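Long-range contacts in peptide synthetase, module 7 (Actinoplanes teichomyceticus, PDB 4TX3), which is a condensation-type domain of a nonribosomal peptide synthetase, from module 7, and probably serves in building a peptide natural product: residues V265-Y276 against S434-L443; Y361-E370 against L397-R407. All coordinates share one frame; numbering follows the deposited sequence.

Contact 1. Residues V265-Y276 against S434-L443; sequences VQAALAMLLTRY and SLARRLVRVL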
loop_
_atom_site.group_PDB
_atom_site.type_symbol
_atom_site.label_atom_id
_atom_site.label_comp_id
_atom_site.label_asym_id
_atom_site.label_seq_id
_atom_site.Cartn_x
_atom_site.Cartn_y
_atom_site.Cartn_z
ATOM N N VAL B 265 -22.973 4.821 10.506
ATOM C CA VAL B 265 -22.879 3.958 11.681
ATOM C C VAL B 265 -22.724 4.821 12.936
ATOM O O VAL B 265 -23.252 4.503 14.004
ATOM C CB VAL B 265 -21.690 2.958 11.555
ATOM C CG1 VAL B 265 -21.536 2.136 12.814
ATOM C CG2 VAL B 265 -21.887 2.045 10.335
ATOM N N GLN B 266 -22.011 5.931 12.804
ATOM C CA GLN B 266 -21.889 6.838 13.934
ATOM C C GLN B 266 -23.256 7.395 14.323
ATOM O O GLN B 266 -23.568 7.528 15.511
ATOM C CB GLN B 266 -20.925 7.965 13.611
ATOM C CG GLN B 266 -20.722 8.902 14.754
ATOM C CD GLN B 266 -19.678 9.929 14.433
ATOM O OE1 GLN B 266 -18.949 9.784 13.448
ATOM N NE2 GLN B 266 -19.597 10.992 15.249
ATOM N N ALA B 267 -24.077 7.700 13.319
ATOM C CA ALA B 267 -25.440 8.166 13.576
ATOM C C ALA B 267 -26.220 7.109 14.345
ATOM O O ALA B 267 -26.752 7.368 15.427
ATOM C CB ALA B 267 -26.139 8.500 12.280
ATOM N N ALA B 268 -26.264 5.907 13.775
ATOM C CA ALA B 268 -27.013 4.800 14.345
ATOM C C ALA B 268 -26.619 4.507 15.800
ATOM O O ALA B 268 -27.485 4.350 16.666
ATOM C CB ALA B 268 -26.821 3.556 13.478
ATOM N N LEU B 269 -25.315 4.443 16.062
ATOM C CA LEU B 269 -24.809 4.225 17.419
ATOM C C LEU B 269 -25.249 5.340 18.381
ATOM O O LEU B 269 -25.594 5.070 19.543
ATOM C CB LEU B 269 -23.281 4.120 17.412
ATOM C CG LEU B 269 -22.600 4.010 18.783
ATOM C CD1 LEU B 269 -22.987 2.745 19.515
ATOM C CD2 LEU B 269 -21.089 4.107 18.644
ATOM N N ALA B 270 -25.237 6.584 17.899
ATOM C CA ALA B 270 -25.661 7.708 18.724
ATOM C C ALA B 270 -27.147 7.556 19.076
ATOM O O ALA B 270 -27.560 7.849 20.202
ATOM C CB ALA B 270 -25.393 9.056 18.015
ATOM N N MET B 271 -27.952 7.095 18.121
ATOM C CA MET B 271 -29.369 6.864 18.393
ATOM C C MET B 271 -29.525 5.742 19.408
ATOM O O MET B 271 -30.427 5.772 20.254
ATOM C CB MET B 271 -30.134 6.512 17.118
ATOM C CG MET B 271 -30.340 7.678 16.191
ATOM S SD MET B 271 -30.929 7.105 14.586
ATOM C CE MET B 271 -32.704 7.382 14.715
ATOM N N LEU B 272 -28.644 4.752 19.325
ATOM C CA LEU B 272 -28.719 3.623 20.237
ATOM C C LEU B 272 -28.409 4.067 21.650
ATOM O O LEU B 272 -29.076 3.649 22.594
ATOM C CB LEU B 272 -27.773 2.508 19.806
ATOM C CG LEU B 272 -27.698 1.270 20.702
ATOM C CD1 LEU B 272 -29.058 0.583 20.859
ATOM C CD2 LEU B 272 -26.674 0.306 20.162
ATOM N N LEU B 273 -27.405 4.921 21.800
ATOM C CA LEU B 273 -26.998 5.351 23.137
ATOM C C LEU B 273 -28.076 6.241 23.765
ATOM O O LEU B 273 -28.346 6.136 24.953
ATOM C CB LEU B 273 -25.645 6.069 23.090
ATOM C CG LEU B 273 -24.449 5.173 22.740
ATOM C CD1 LEU B 273 -23.242 6.004 22.373
ATOM C CD2 LEU B 273 -24.112 4.250 23.899
ATOM N N THR B 274 -28.699 7.108 22.969
ATOM C CA THR B 274 -29.809 7.901 23.471
ATOM C C THR B 274 -30.911 6.960 23.952
ATOM O O THR B 274 -31.472 7.144 25.017
ATOM C CB THR B 274 -30.370 8.862 22.401
ATOM O OG1 THR B 274 -29.400 9.875 22.106
ATOM C CG2 THR B 274 -31.631 9.535 22.912
ATOM N N ARG B 275 -31.183 5.933 23.161
ATOM C CA ARG B 275 -32.168 4.913 23.485
ATOM C C ARG B 275 -31.762 4.077 24.708
ATOM O O ARG B 275 -32.602 3.555 25.415
ATOM C CB ARG B 275 -32.363 4.025 22.256
ATOM C CG ARG B 275 -33.574 3.150 22.300
ATOM C CD ARG B 275 -34.874 3.944 22.247
ATOM N NE ARG B 275 -36.000 3.021 22.095
ATOM C CZ ARG B 275 -36.459 2.221 23.061
ATOM N NH1 ARG B 275 -35.917 2.219 24.279
ATOM N NH2 ARG B 275 -37.478 1.417 22.814
ATOM N N TYR B 276 -30.465 3.935 24.941
ATOM C CA TYR B 276 -29.973 3.237 26.125
ATOM C C TYR B 276 -30.073 4.067 27.397
ATOM O O TYR B 276 -29.918 3.523 28.510
ATOM C CB TYR B 276 -28.518 2.828 25.963
ATOM C CG TYR B 276 -28.320 1.333 25.814
ATOM C CD1 TYR B 276 -27.859 0.565 26.871
ATOM C CD2 TYR B 276 -28.577 0.703 24.617
ATOM C CE1 TYR B 276 -27.664 -0.789 26.734
ATOM C CE2 TYR B 276 -28.405 -0.647 24.474
ATOM C CZ TYR B 276 -27.946 -1.391 25.524
ATOM O OH TYR B 276 -27.770 -2.743 25.331
ATOM N N SER B 434 -25.520 -7.675 24.466
ATOM C CA SER B 434 -26.766 -6.962 24.207
ATOM C C SER B 434 -26.532 -5.693 23.391
ATOM O O SER B 434 -27.228 -5.427 22.403
ATOM C CB SER B 434 -27.450 -6.599 25.521
ATOM O OG SER B 434 -27.690 -7.752 26.289
ATOM N N LEU B 435 -25.553 -4.910 23.822
ATOM C CA LEU B 435 -25.162 -3.717 23.100
ATOM C C LEU B 435 -24.805 -4.026 21.670
ATOM O O LEU B 435 -25.286 -3.355 20.760
ATOM C CB LEU B 435 -23.974 -3.035 23.777
ATOM C CG LEU B 435 -24.330 -1.811 24.612
ATOM C CD1 LEU B 435 -23.099 -1.345 25.358
ATOM C CD2 LEU B 435 -24.918 -0.704 23.729
ATOM N N ALA B 436 -23.961 -5.037 21.469
ATOM C CA ALA B 436 -23.536 -5.407 20.121
ATOM C C ALA B 436 -24.729 -5.823 19.290
ATOM O O ALA B 436 -24.899 -5.348 18.159
ATOM C CB ALA B 436 -22.499 -6.511 20.156
ATOM N N ARG B 437 -25.571 -6.689 19.845
ATOM C CA ARG B 437 -26.742 -7.158 19.099
ATOM C C ARG B 437 -27.752 -6.033 18.822
ATOM O O ARG B 437 -28.371 -5.989 17.750
ATOM C CB ARG B 437 -27.411 -8.323 19.838
ATOM C CG ARG B 437 -26.618 -9.631 19.730
ATOM C CD ARG B 437 -27.095 -10.704 20.704
ATOM N NE ARG B 437 -28.404 -11.238 20.344
ATOM C CZ ARG B 437 -29.306 -11.664 21.226
ATOM N NH1 ARG B 437 -29.046 -11.605 22.532
ATOM N NH2 ARG B 437 -30.475 -12.135 20.801
ATOM N N ARG B 438 -27.916 -5.112 19.765
ATOM C CA ARG B 438 -28.826 -3.989 19.540
ATOM C C ARG B 438 -28.298 -3.041 18.454
ATOM O O ARG B 438 -29.076 -2.522 17.641
ATOM C CB ARG B 438 -29.085 -3.250 20.851
ATOM C CG ARG B 438 -30.222 -3.892 21.601
ATOM C CD ARG B 438 -30.216 -3.612 23.080
ATOM N NE ARG B 438 -31.354 -4.269 23.716
ATOM C CZ ARG B 438 -31.470 -4.478 25.026
ATOM N NH1 ARG B 438 -30.510 -4.086 25.858
ATOM N NH2 ARG B 438 -32.548 -5.085 25.509
ATOM N N LEU B 439 -26.982 -2.849 18.401
ATOM C CA LEU B 439 -26.419 -1.991 17.369
ATOM C C LEU B 439 -26.706 -2.593 15.999
ATOM O O LEU B 439 -27.059 -1.863 15.059
ATOM C CB LEU B 439 -24.914 -1.760 17.574
ATOM C CG LEU B 439 -24.275 -0.967 16.421
ATOM C CD1 LEU B 439 -24.881 0.436 16.254
ATOM C CD2 LEU B 439 -22.768 -0.880 16.571
ATOM N N VAL B 440 -26.592 -3.918 15.882
ATOM C CA VAL B 440 -26.944 -4.589 14.621
ATOM C C VAL B 440 -28.424 -4.390 14.286
ATOM O O VAL B 440 -28.781 -4.101 13.138
ATOM C CB VAL B 440 -26.621 -6.107 14.663
ATOM C CG1 VAL B 440 -27.119 -6.800 13.400
ATOM C CG2 VAL B 440 -25.123 -6.330 14.839
ATOM N N ARG B 441 -29.283 -4.520 15.300
ATOM C CA ARG B 441 -30.717 -4.321 15.095
ATOM C C ARG B 441 -31.035 -2.898 14.660
ATOM O O ARG B 441 -31.814 -2.699 13.719
ATOM C CB ARG B 441 -31.495 -4.686 16.357
ATOM C CG ARG B 441 -31.410 -6.181 16.663
ATOM C CD ARG B 441 -32.770 -6.827 16.939
ATOM N NE ARG B 441 -33.836 -6.449 16.002
ATOM C CZ ARG B 441 -35.040 -6.014 16.390
ATOM N NH1 ARG B 441 -35.321 -5.887 17.695
ATOM N NH2 ARG B 441 -35.964 -5.693 15.482
ATOM N N VAL B 442 -30.418 -1.914 15.314
ATOM C CA VAL B 442 -30.639 -0.526 14.927
ATOM C C VAL B 442 -30.209 -0.323 13.490
ATOM O O VAL B 442 -30.925 0.290 12.704
ATOM C CB VAL B 442 -29.879 0.468 15.849
ATOM C CG1 VAL B 442 -29.850 1.865 15.243
ATOM C CG2 VAL B 442 -30.491 0.480 17.224
ATOM N N LEU B 443 -29.047 -0.855 13.142
ATOM C CA LEU B 443 -28.557 -0.745 11.764
ATOM C C LEU B 443 -29.495 -1.417 10.744
ATOM O O LEU B 443 -29.724 -0.873 9.660
ATOM C CB LEU B 443 -27.145 -1.319 11.655
ATOM C CG LEU B 443 -26.126 -0.377 12.316
ATOM C CD1 LEU B 443 -24.923 -1.132 12.788
ATOM C CD2 LEU B 443 -25.722 0.743 11.369
#

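Contact 2. Residues Y361-E370 against L397-R407; sequences YQVGLQVREE and LDLAFALTERR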
loop_
_atom_site.group_PDB
_atom_site.type_symbol
_atom_site.label_atom_id
_atom_site.label_comp_id
_atom_site.label_asym_id
_atom_site.label_seq_id
_atom_site.Cartn_x
_atom_site.Cartn_y
_atom_site.Cartn_z
ATOM N N TYR B 361 -14.493 11.679 25.664
ATOM C CA TYR B 361 -15.372 10.580 25.264
ATOM C C TYR B 361 -14.956 9.236 25.834
ATOM O O TYR B 361 -13.783 8.988 26.094
ATOM C CB TYR B 361 -15.483 10.481 23.732
ATOM C CG TYR B 361 -14.221 10.078 23.007
ATOM C CD1 TYR B 361 -13.271 11.027 22.639
ATOM C CD2 TYR B 361 -13.991 8.744 22.662
ATOM C CE1 TYR B 361 -12.122 10.655 21.962
ATOM C CE2 TYR B 361 -12.846 8.359 21.990
ATOM C CZ TYR B 361 -11.914 9.320 21.640
ATOM O OH TYR B 361 -10.772 8.939 20.961
ATOM N N GLN B 362 -15.949 8.372 26.019
ATOM C CA GLN B 362 -15.757 7.071 26.630
ATOM C C GLN B 362 -16.232 5.959 25.680
ATOM O O GLN B 362 -16.032 4.760 25.944
ATOM C CB GLN B 362 -16.494 7.006 27.974
ATOM C CG GLN B 362 -16.009 8.012 29.018
ATOM C CD GLN B 362 -16.514 9.424 28.763
ATOM O OE1 GLN B 362 -17.686 9.626 28.469
ATOM N NE2 GLN B 362 -15.622 10.406 28.862
ATOM N N VAL B 363 -16.865 6.366 24.578
ATOM C CA VAL B 363 -17.306 5.444 23.538
ATOM C C VAL B 363 -16.588 5.743 22.228
ATOM O O VAL B 363 -16.619 6.880 21.750
ATOM C CB VAL B 363 -18.823 5.530 23.305
ATOM C CG1 VAL B 363 -19.272 4.473 22.275
ATOM C CG2 VAL B 363 -19.561 5.365 24.622
ATOM N N GLY B 364 -15.941 4.728 21.651
ATOM C CA GLY B 364 -15.206 4.907 20.413
ATOM C C GLY B 364 -15.784 4.103 19.263
ATOM O O GLY B 364 -16.361 3.025 19.473
ATOM N N LEU B 365 -15.633 4.619 18.044
ATOM C CA LEU B 365 -16.097 3.905 16.862
ATOM C C LEU B 365 -15.073 3.916 15.732
ATOM O O LEU B 365 -14.563 4.956 15.338
ATOM C CB LEU B 365 -17.416 4.484 16.362
ATOM C CG LEU B 365 -17.949 3.925 15.040
ATOM C CD1 LEU B 365 -18.153 2.435 15.124
ATOM C CD2 LEU B 365 -19.242 4.604 14.687
ATOM N N GLN B 366 -14.786 2.727 15.222
ATOM C CA GLN B 366 -13.858 2.536 14.119
ATOM C C GLN B 366 -14.570 1.759 13.005
ATOM O O GLN B 366 -15.046 0.657 13.227
ATOM C CB GLN B 366 -12.624 1.775 14.611
ATOM C CG GLN B 366 -11.301 2.318 14.144
ATOM C CD GLN B 366 -10.967 3.674 14.739
ATOM O OE1 GLN B 366 -11.369 4.021 15.865
ATOM N NE2 GLN B 366 -10.233 4.459 13.973
ATOM N N VAL B 367 -14.679 2.349 11.826
ATOM C CA VAL B 367 -15.267 1.673 10.688
ATOM C C VAL B 367 -14.274 1.717 9.555
ATOM O O VAL B 367 -14.157 2.729 8.883
ATOM C CB VAL B 367 -16.589 2.320 10.231
ATOM C CG1 VAL B 367 -17.074 1.678 8.931
ATOM C CG2 VAL B 367 -17.654 2.198 11.309
ATOM N N ARG B 368 -13.542 0.627 9.352
ATOM C CA ARG B 368 -12.484 0.614 8.341
ATOM C C ARG B 368 -12.839 -0.276 7.150
ATOM O O ARG B 368 -13.730 -1.134 7.229
ATOM C CB ARG B 368 -11.164 0.142 8.957
ATOM C CG ARG B 368 -11.134 -1.358 9.194
ATOM C CD ARG B 368 -9.785 -1.861 9.668
ATOM N NE ARG B 368 -9.692 -3.311 9.523
ATOM C CZ ARG B 368 -9.197 -3.923 8.449
ATOM N NH1 ARG B 368 -8.741 -3.203 7.427
ATOM N NH2 ARG B 368 -9.152 -5.253 8.393
ATOM N N GLU B 369 -12.129 -0.072 6.046
ATOM C CA GLU B 369 -12.256 -0.941 4.873
ATOM C C GLU B 369 -11.455 -2.234 5.026
ATOM O O GLU B 369 -10.565 -2.314 5.873
ATOM C CB GLU B 369 -11.801 -0.203 3.615
ATOM C CG GLU B 369 -12.719 -0.427 2.444
ATOM C CD GLU B 369 -13.958 0.414 2.551
ATOM O OE1 GLU B 369 -13.945 1.351 3.374
ATOM O OE2 GLU B 369 -14.940 0.146 1.822
ATOM N N GLU B 370 -11.795 -3.241 4.218
ATOM C CA GLU B 370 -11.019 -4.480 4.094
ATOM C C GLU B 370 -9.565 -4.153 3.873
ATOM O O GLU B 370 -9.269 -3.081 3.359
ATOM C CB GLU B 370 -11.501 -5.298 2.907
ATOM C CG GLU B 370 -12.320 -6.500 3.227
ATOM C CD GLU B 370 -13.061 -6.975 2.000
ATOM O OE1 GLU B 370 -13.179 -6.168 1.039
ATOM O OE2 GLU B 370 -13.524 -8.141 2.000
ATOM N N LEU B 397 -10.858 3.226 27.017
ATOM C CA LEU B 397 -12.251 3.589 26.801
ATOM C C LEU B 397 -13.202 2.658 27.570
ATOM O O LEU B 397 -12.825 1.553 27.977
ATOM C CB LEU B 397 -12.566 3.541 25.308
ATOM C CG LEU B 397 -11.872 4.554 24.400
ATOM C CD1 LEU B 397 -12.039 4.160 22.950
ATOM C CD2 LEU B 397 -12.417 5.945 24.623
ATOM N N ASP B 398 -14.439 3.097 27.751
ATOM C CA ASP B 398 -15.479 2.218 28.273
ATOM C C ASP B 398 -15.917 1.218 27.203
ATOM O O ASP B 398 -15.957 0.006 27.445
ATOM C CB ASP B 398 -16.658 3.043 28.767
ATOM C CG ASP B 398 -16.280 3.936 29.938
ATOM O OD1 ASP B 398 -15.068 4.018 30.256
ATOM O OD2 ASP B 398 -17.185 4.557 30.534
ATOM N N LEU B 399 -16.222 1.731 26.013
ATOM C CA LEU B 399 -16.602 0.887 24.885
ATOM C C LEU B 399 -15.889 1.322 23.604
ATOM O O LEU B 399 -15.660 2.508 23.374
ATOM C CB LEU B 399 -18.122 0.916 24.672
ATOM C CG LEU B 399 -18.977 0.650 25.916
ATOM C CD1 LEU B 399 -20.410 1.112 25.718
ATOM C CD2 LEU B 399 -18.925 -0.816 26.273
ATOM N N ALA B 400 -15.551 0.350 22.765
ATOM C CA ALA B 400 -14.867 0.625 21.510
ATOM C C ALA B 400 -15.315 -0.364 20.444
ATOM O O ALA B 400 -15.069 -1.560 20.545
ATOM C CB ALA B 400 -13.337 0.571 21.694
ATOM N N PHE B 401 -15.979 0.154 19.422
ATOM C CA PHE B 401 -16.450 -0.656 18.317
ATOM C C PHE B 401 -15.423 -0.640 17.210
ATOM O O PHE B 401 -14.964 0.442 16.806
ATOM C CB PHE B 401 -17.784 -0.133 17.785
ATOM C CG PHE B 401 -18.950 -0.310 18.736
ATOM C CD1 PHE B 401 -19.185 0.604 19.746
ATOM C CD2 PHE B 401 -19.833 -1.359 18.580
ATOM C CE1 PHE B 401 -20.259 0.458 20.596
ATOM C CE2 PHE B 401 -20.908 -1.506 19.431
ATOM C CZ PHE B 401 -21.123 -0.593 20.432
ATOM N N ALA B 402 -15.067 -1.834 16.730
ATOM C CA ALA B 402 -14.195 -1.990 15.566
ATOM C C ALA B 402 -14.921 -2.780 14.465
ATOM O O ALA B 402 -15.044 -4.008 14.535
ATOM C CB ALA B 402 -12.899 -2.675 15.958
ATOM N N LEU B 403 -15.405 -2.059 13.462
ATOM C CA LEU B 403 -16.176 -2.636 12.371
ATOM C C LEU B 403 -15.417 -2.561 11.064
ATOM O O LEU B 403 -14.812 -1.524 10.752
ATOM C CB LEU B 403 -17.522 -1.921 12.203
ATOM C CG LEU B 403 -18.437 -1.689 13.408
ATOM C CD1 LEU B 403 -19.781 -1.223 12.899
ATOM C CD2 LEU B 403 -18.586 -2.930 14.255
ATOM N N THR B 404 -15.478 -3.651 10.297
ATOM C CA THR B 404 -14.856 -3.736 8.978
ATOM C C THR B 404 -15.888 -3.953 7.875
ATOM O O THR B 404 -16.637 -4.923 7.916
ATOM C CB THR B 404 -13.842 -4.887 8.906
ATOM O OG1 THR B 404 -12.809 -4.670 9.868
ATOM C CG2 THR B 404 -13.222 -4.987 7.507
ATOM N N GLU B 405 -15.910 -3.057 6.890
ATOM C CA GLU B 405 -16.718 -3.236 5.684
ATOM C C GLU B 405 -16.105 -4.278 4.757
ATOM O O GLU B 405 -14.984 -4.091 4.291
ATOM C CB GLU B 405 -16.854 -1.914 4.914
ATOM C CG GLU B 405 -17.723 -0.829 5.555
ATOM C CD GLU B 405 -18.105 0.264 4.552
ATOM O OE1 GLU B 405 -17.252 1.134 4.256
ATOM O OE2 GLU B 405 -19.255 0.240 4.038
ATOM N N ARG B 406 -16.830 -5.366 4.493
ATOM C CA ARG B 406 -16.433 -6.332 3.464
ATOM C C ARG B 406 -16.922 -5.865 2.101
ATOM O O ARG B 406 -17.955 -5.206 2.000
ATOM C CB ARG B 406 -17.005 -7.728 3.736
ATOM C CG ARG B 406 -16.498 -8.420 4.982
ATOM C CD ARG B 406 -15.017 -8.554 4.929
ATOM N NE ARG B 406 -14.494 -9.230 6.103
ATOM C CZ ARG B 406 -13.199 -9.294 6.393
ATOM N NH1 ARG B 406 -12.312 -8.714 5.589
ATOM N NH2 ARG B 406 -12.796 -9.925 7.491
ATOM N N ARG B 407 -16.191 -6.225 1.050
ATOM C CA ARG B 407 -16.649 -5.971 -0.316
ATOM C C ARG B 407 -16.412 -7.164 -1.231
ATOM O O ARG B 407 -15.473 -7.946 -1.035
ATOM C CB ARG B 407 -15.969 -4.731 -0.889
ATOM C CG ARG B 407 -16.381 -3.477 -0.161
ATOM C CD ARG B 407 -15.628 -2.265 -0.636
ATOM N NE ARG B 407 -16.097 -1.086 0.071
ATOM C CZ ARG B 407 -17.272 -0.514 -0.153
ATOM N NH1 ARG B 407 -18.096 -1.022 -1.068
ATOM N NH2 ARG B 407 -17.625 0.563 0.536
#

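Contact 1. Residues V265-Y276 against S434-L443
Tyr276 and Leu435 meet over one face of the phenol ring, where methyl CD2 of Leu435 makes a CH-pi contact 3.8 Å from the centroid of the Tyr276 ring, displaced toward the rim. At the ring edge, in plane, lies Leu272 O of its own helix. The hydroxyl is gripped by Arg438: NH1 donates to Tyr276 OH at 3.1 Å and 163°, with the OH at the guanidinium edge and essentially in its plane. The Arg438 chain, extended from CG to NE, crosses the tyrosine at about a right angle, and its NE is held by Ile459 O, which helps fix the plane.

Both segments are helical, with N-to-C directions 120° apart and axes 9.4 Å apart at closest approach, and one knob-into-hole contact is made between them in the second lobe of the condensation domain. The knob is Leu272, placed among Leu435, Arg438, Leu439 and Val442. With CG anti to the backbone N (chi1 178°), its two methyls divide the hole: CD2 presses on the backbone at Leu439 CA (3.6 Å), while CD1 of Leu272 reaches Arg438 CB at 3.8 Å and Val442 CG2 at 3.9 Å. Farther toward Val265 the small Ala268 lets the backbones approach. Ala268 CB points at the other helix and meets Leu443 CD2 at 3.7 Å, and CG1 of Val442 lies against Ala268 O, also at 3.7 Å. Leu443 CD2 touches Val265 CG2 as well, while Leu439 CD1 lies along the backbone of Leu269.

Contact 2. Residues Y361-E370 against L397-R407
Two carboxylates come close at one end of this contact: OE1 of Glu369 lies 3.4 Å from OE1 of Glu405, with the charge of Arg407 beside them, which would probably offset their repulsion. Glu369 OE2 meets Arg407 NE in a salt bridge whose modelled 2.4 Å is doubtfully short, but the groups are turned into nearly one plane (4° apart), with the carboxylate at the guanidinium edge. Glu405 OE2 is also bonded to His247.

The pair behind these charges is parallel: strands 363-369 and 399-407, with axes 6° apart, lie side by side in a mixed sheet of the condensation domain. Backbone bonds run regularly, from Gly364 N to Leu399 O (2.8 Å), then from Phe401 N back to Gly364 O (2.9 Å), and onward to Arg368 and Glu405. Gly364 O also sits in plane at the edge of the Phe401 ring, and the lack of a side chain at Gly364 leaves room for Leu397 CD1. On the face carrying Val363, Leu365 and Val367, CD1 of Leu365 packs on Phe401 CB at 3.7 Å. On the other face CG of Arg368 stands between backbone N and carbonyl carbon (chi1 75°); this torsion and the extended chain lay the arginine alongside Thr404, whose CG2 comes over one guanidinium face toward the rim.

Glu370 closes the end, its OE1 weakly accepting Arg407 N at 3.0 Å. Shortened to an alanine, this position would probably leave the Arg407 N-H without this acceptor and cost Arg406, still paired with Glu417, its long ion pair. At the opposite end, Leu397 CD2 approaches the Tyr361 ring obliquely, 3.6 Å from CE2.

Contact 1 joins helices 261-278 and 429-448, and contact 2 joins strands of the sheet those helices cover; their centres lie about 13 Å apart. They meet through side chains: Leu439 CD2 packs on Phe401 CE2 at 3.5 Å, and Leu435 CD1 on Leu399 CD1 at 3.7 Å. Contact 1 is largely buried and apolar, with one polar bond near its partly exposed end. Contact 2 depends on backbone hydrogen bonds and passes from a buried, mainly apolar middle to an exposed charged end. Along the chain, contact 2 is nested inside the loop that contact 1 closes, so the helices bracket the strands in sequence as well as packing on them in space.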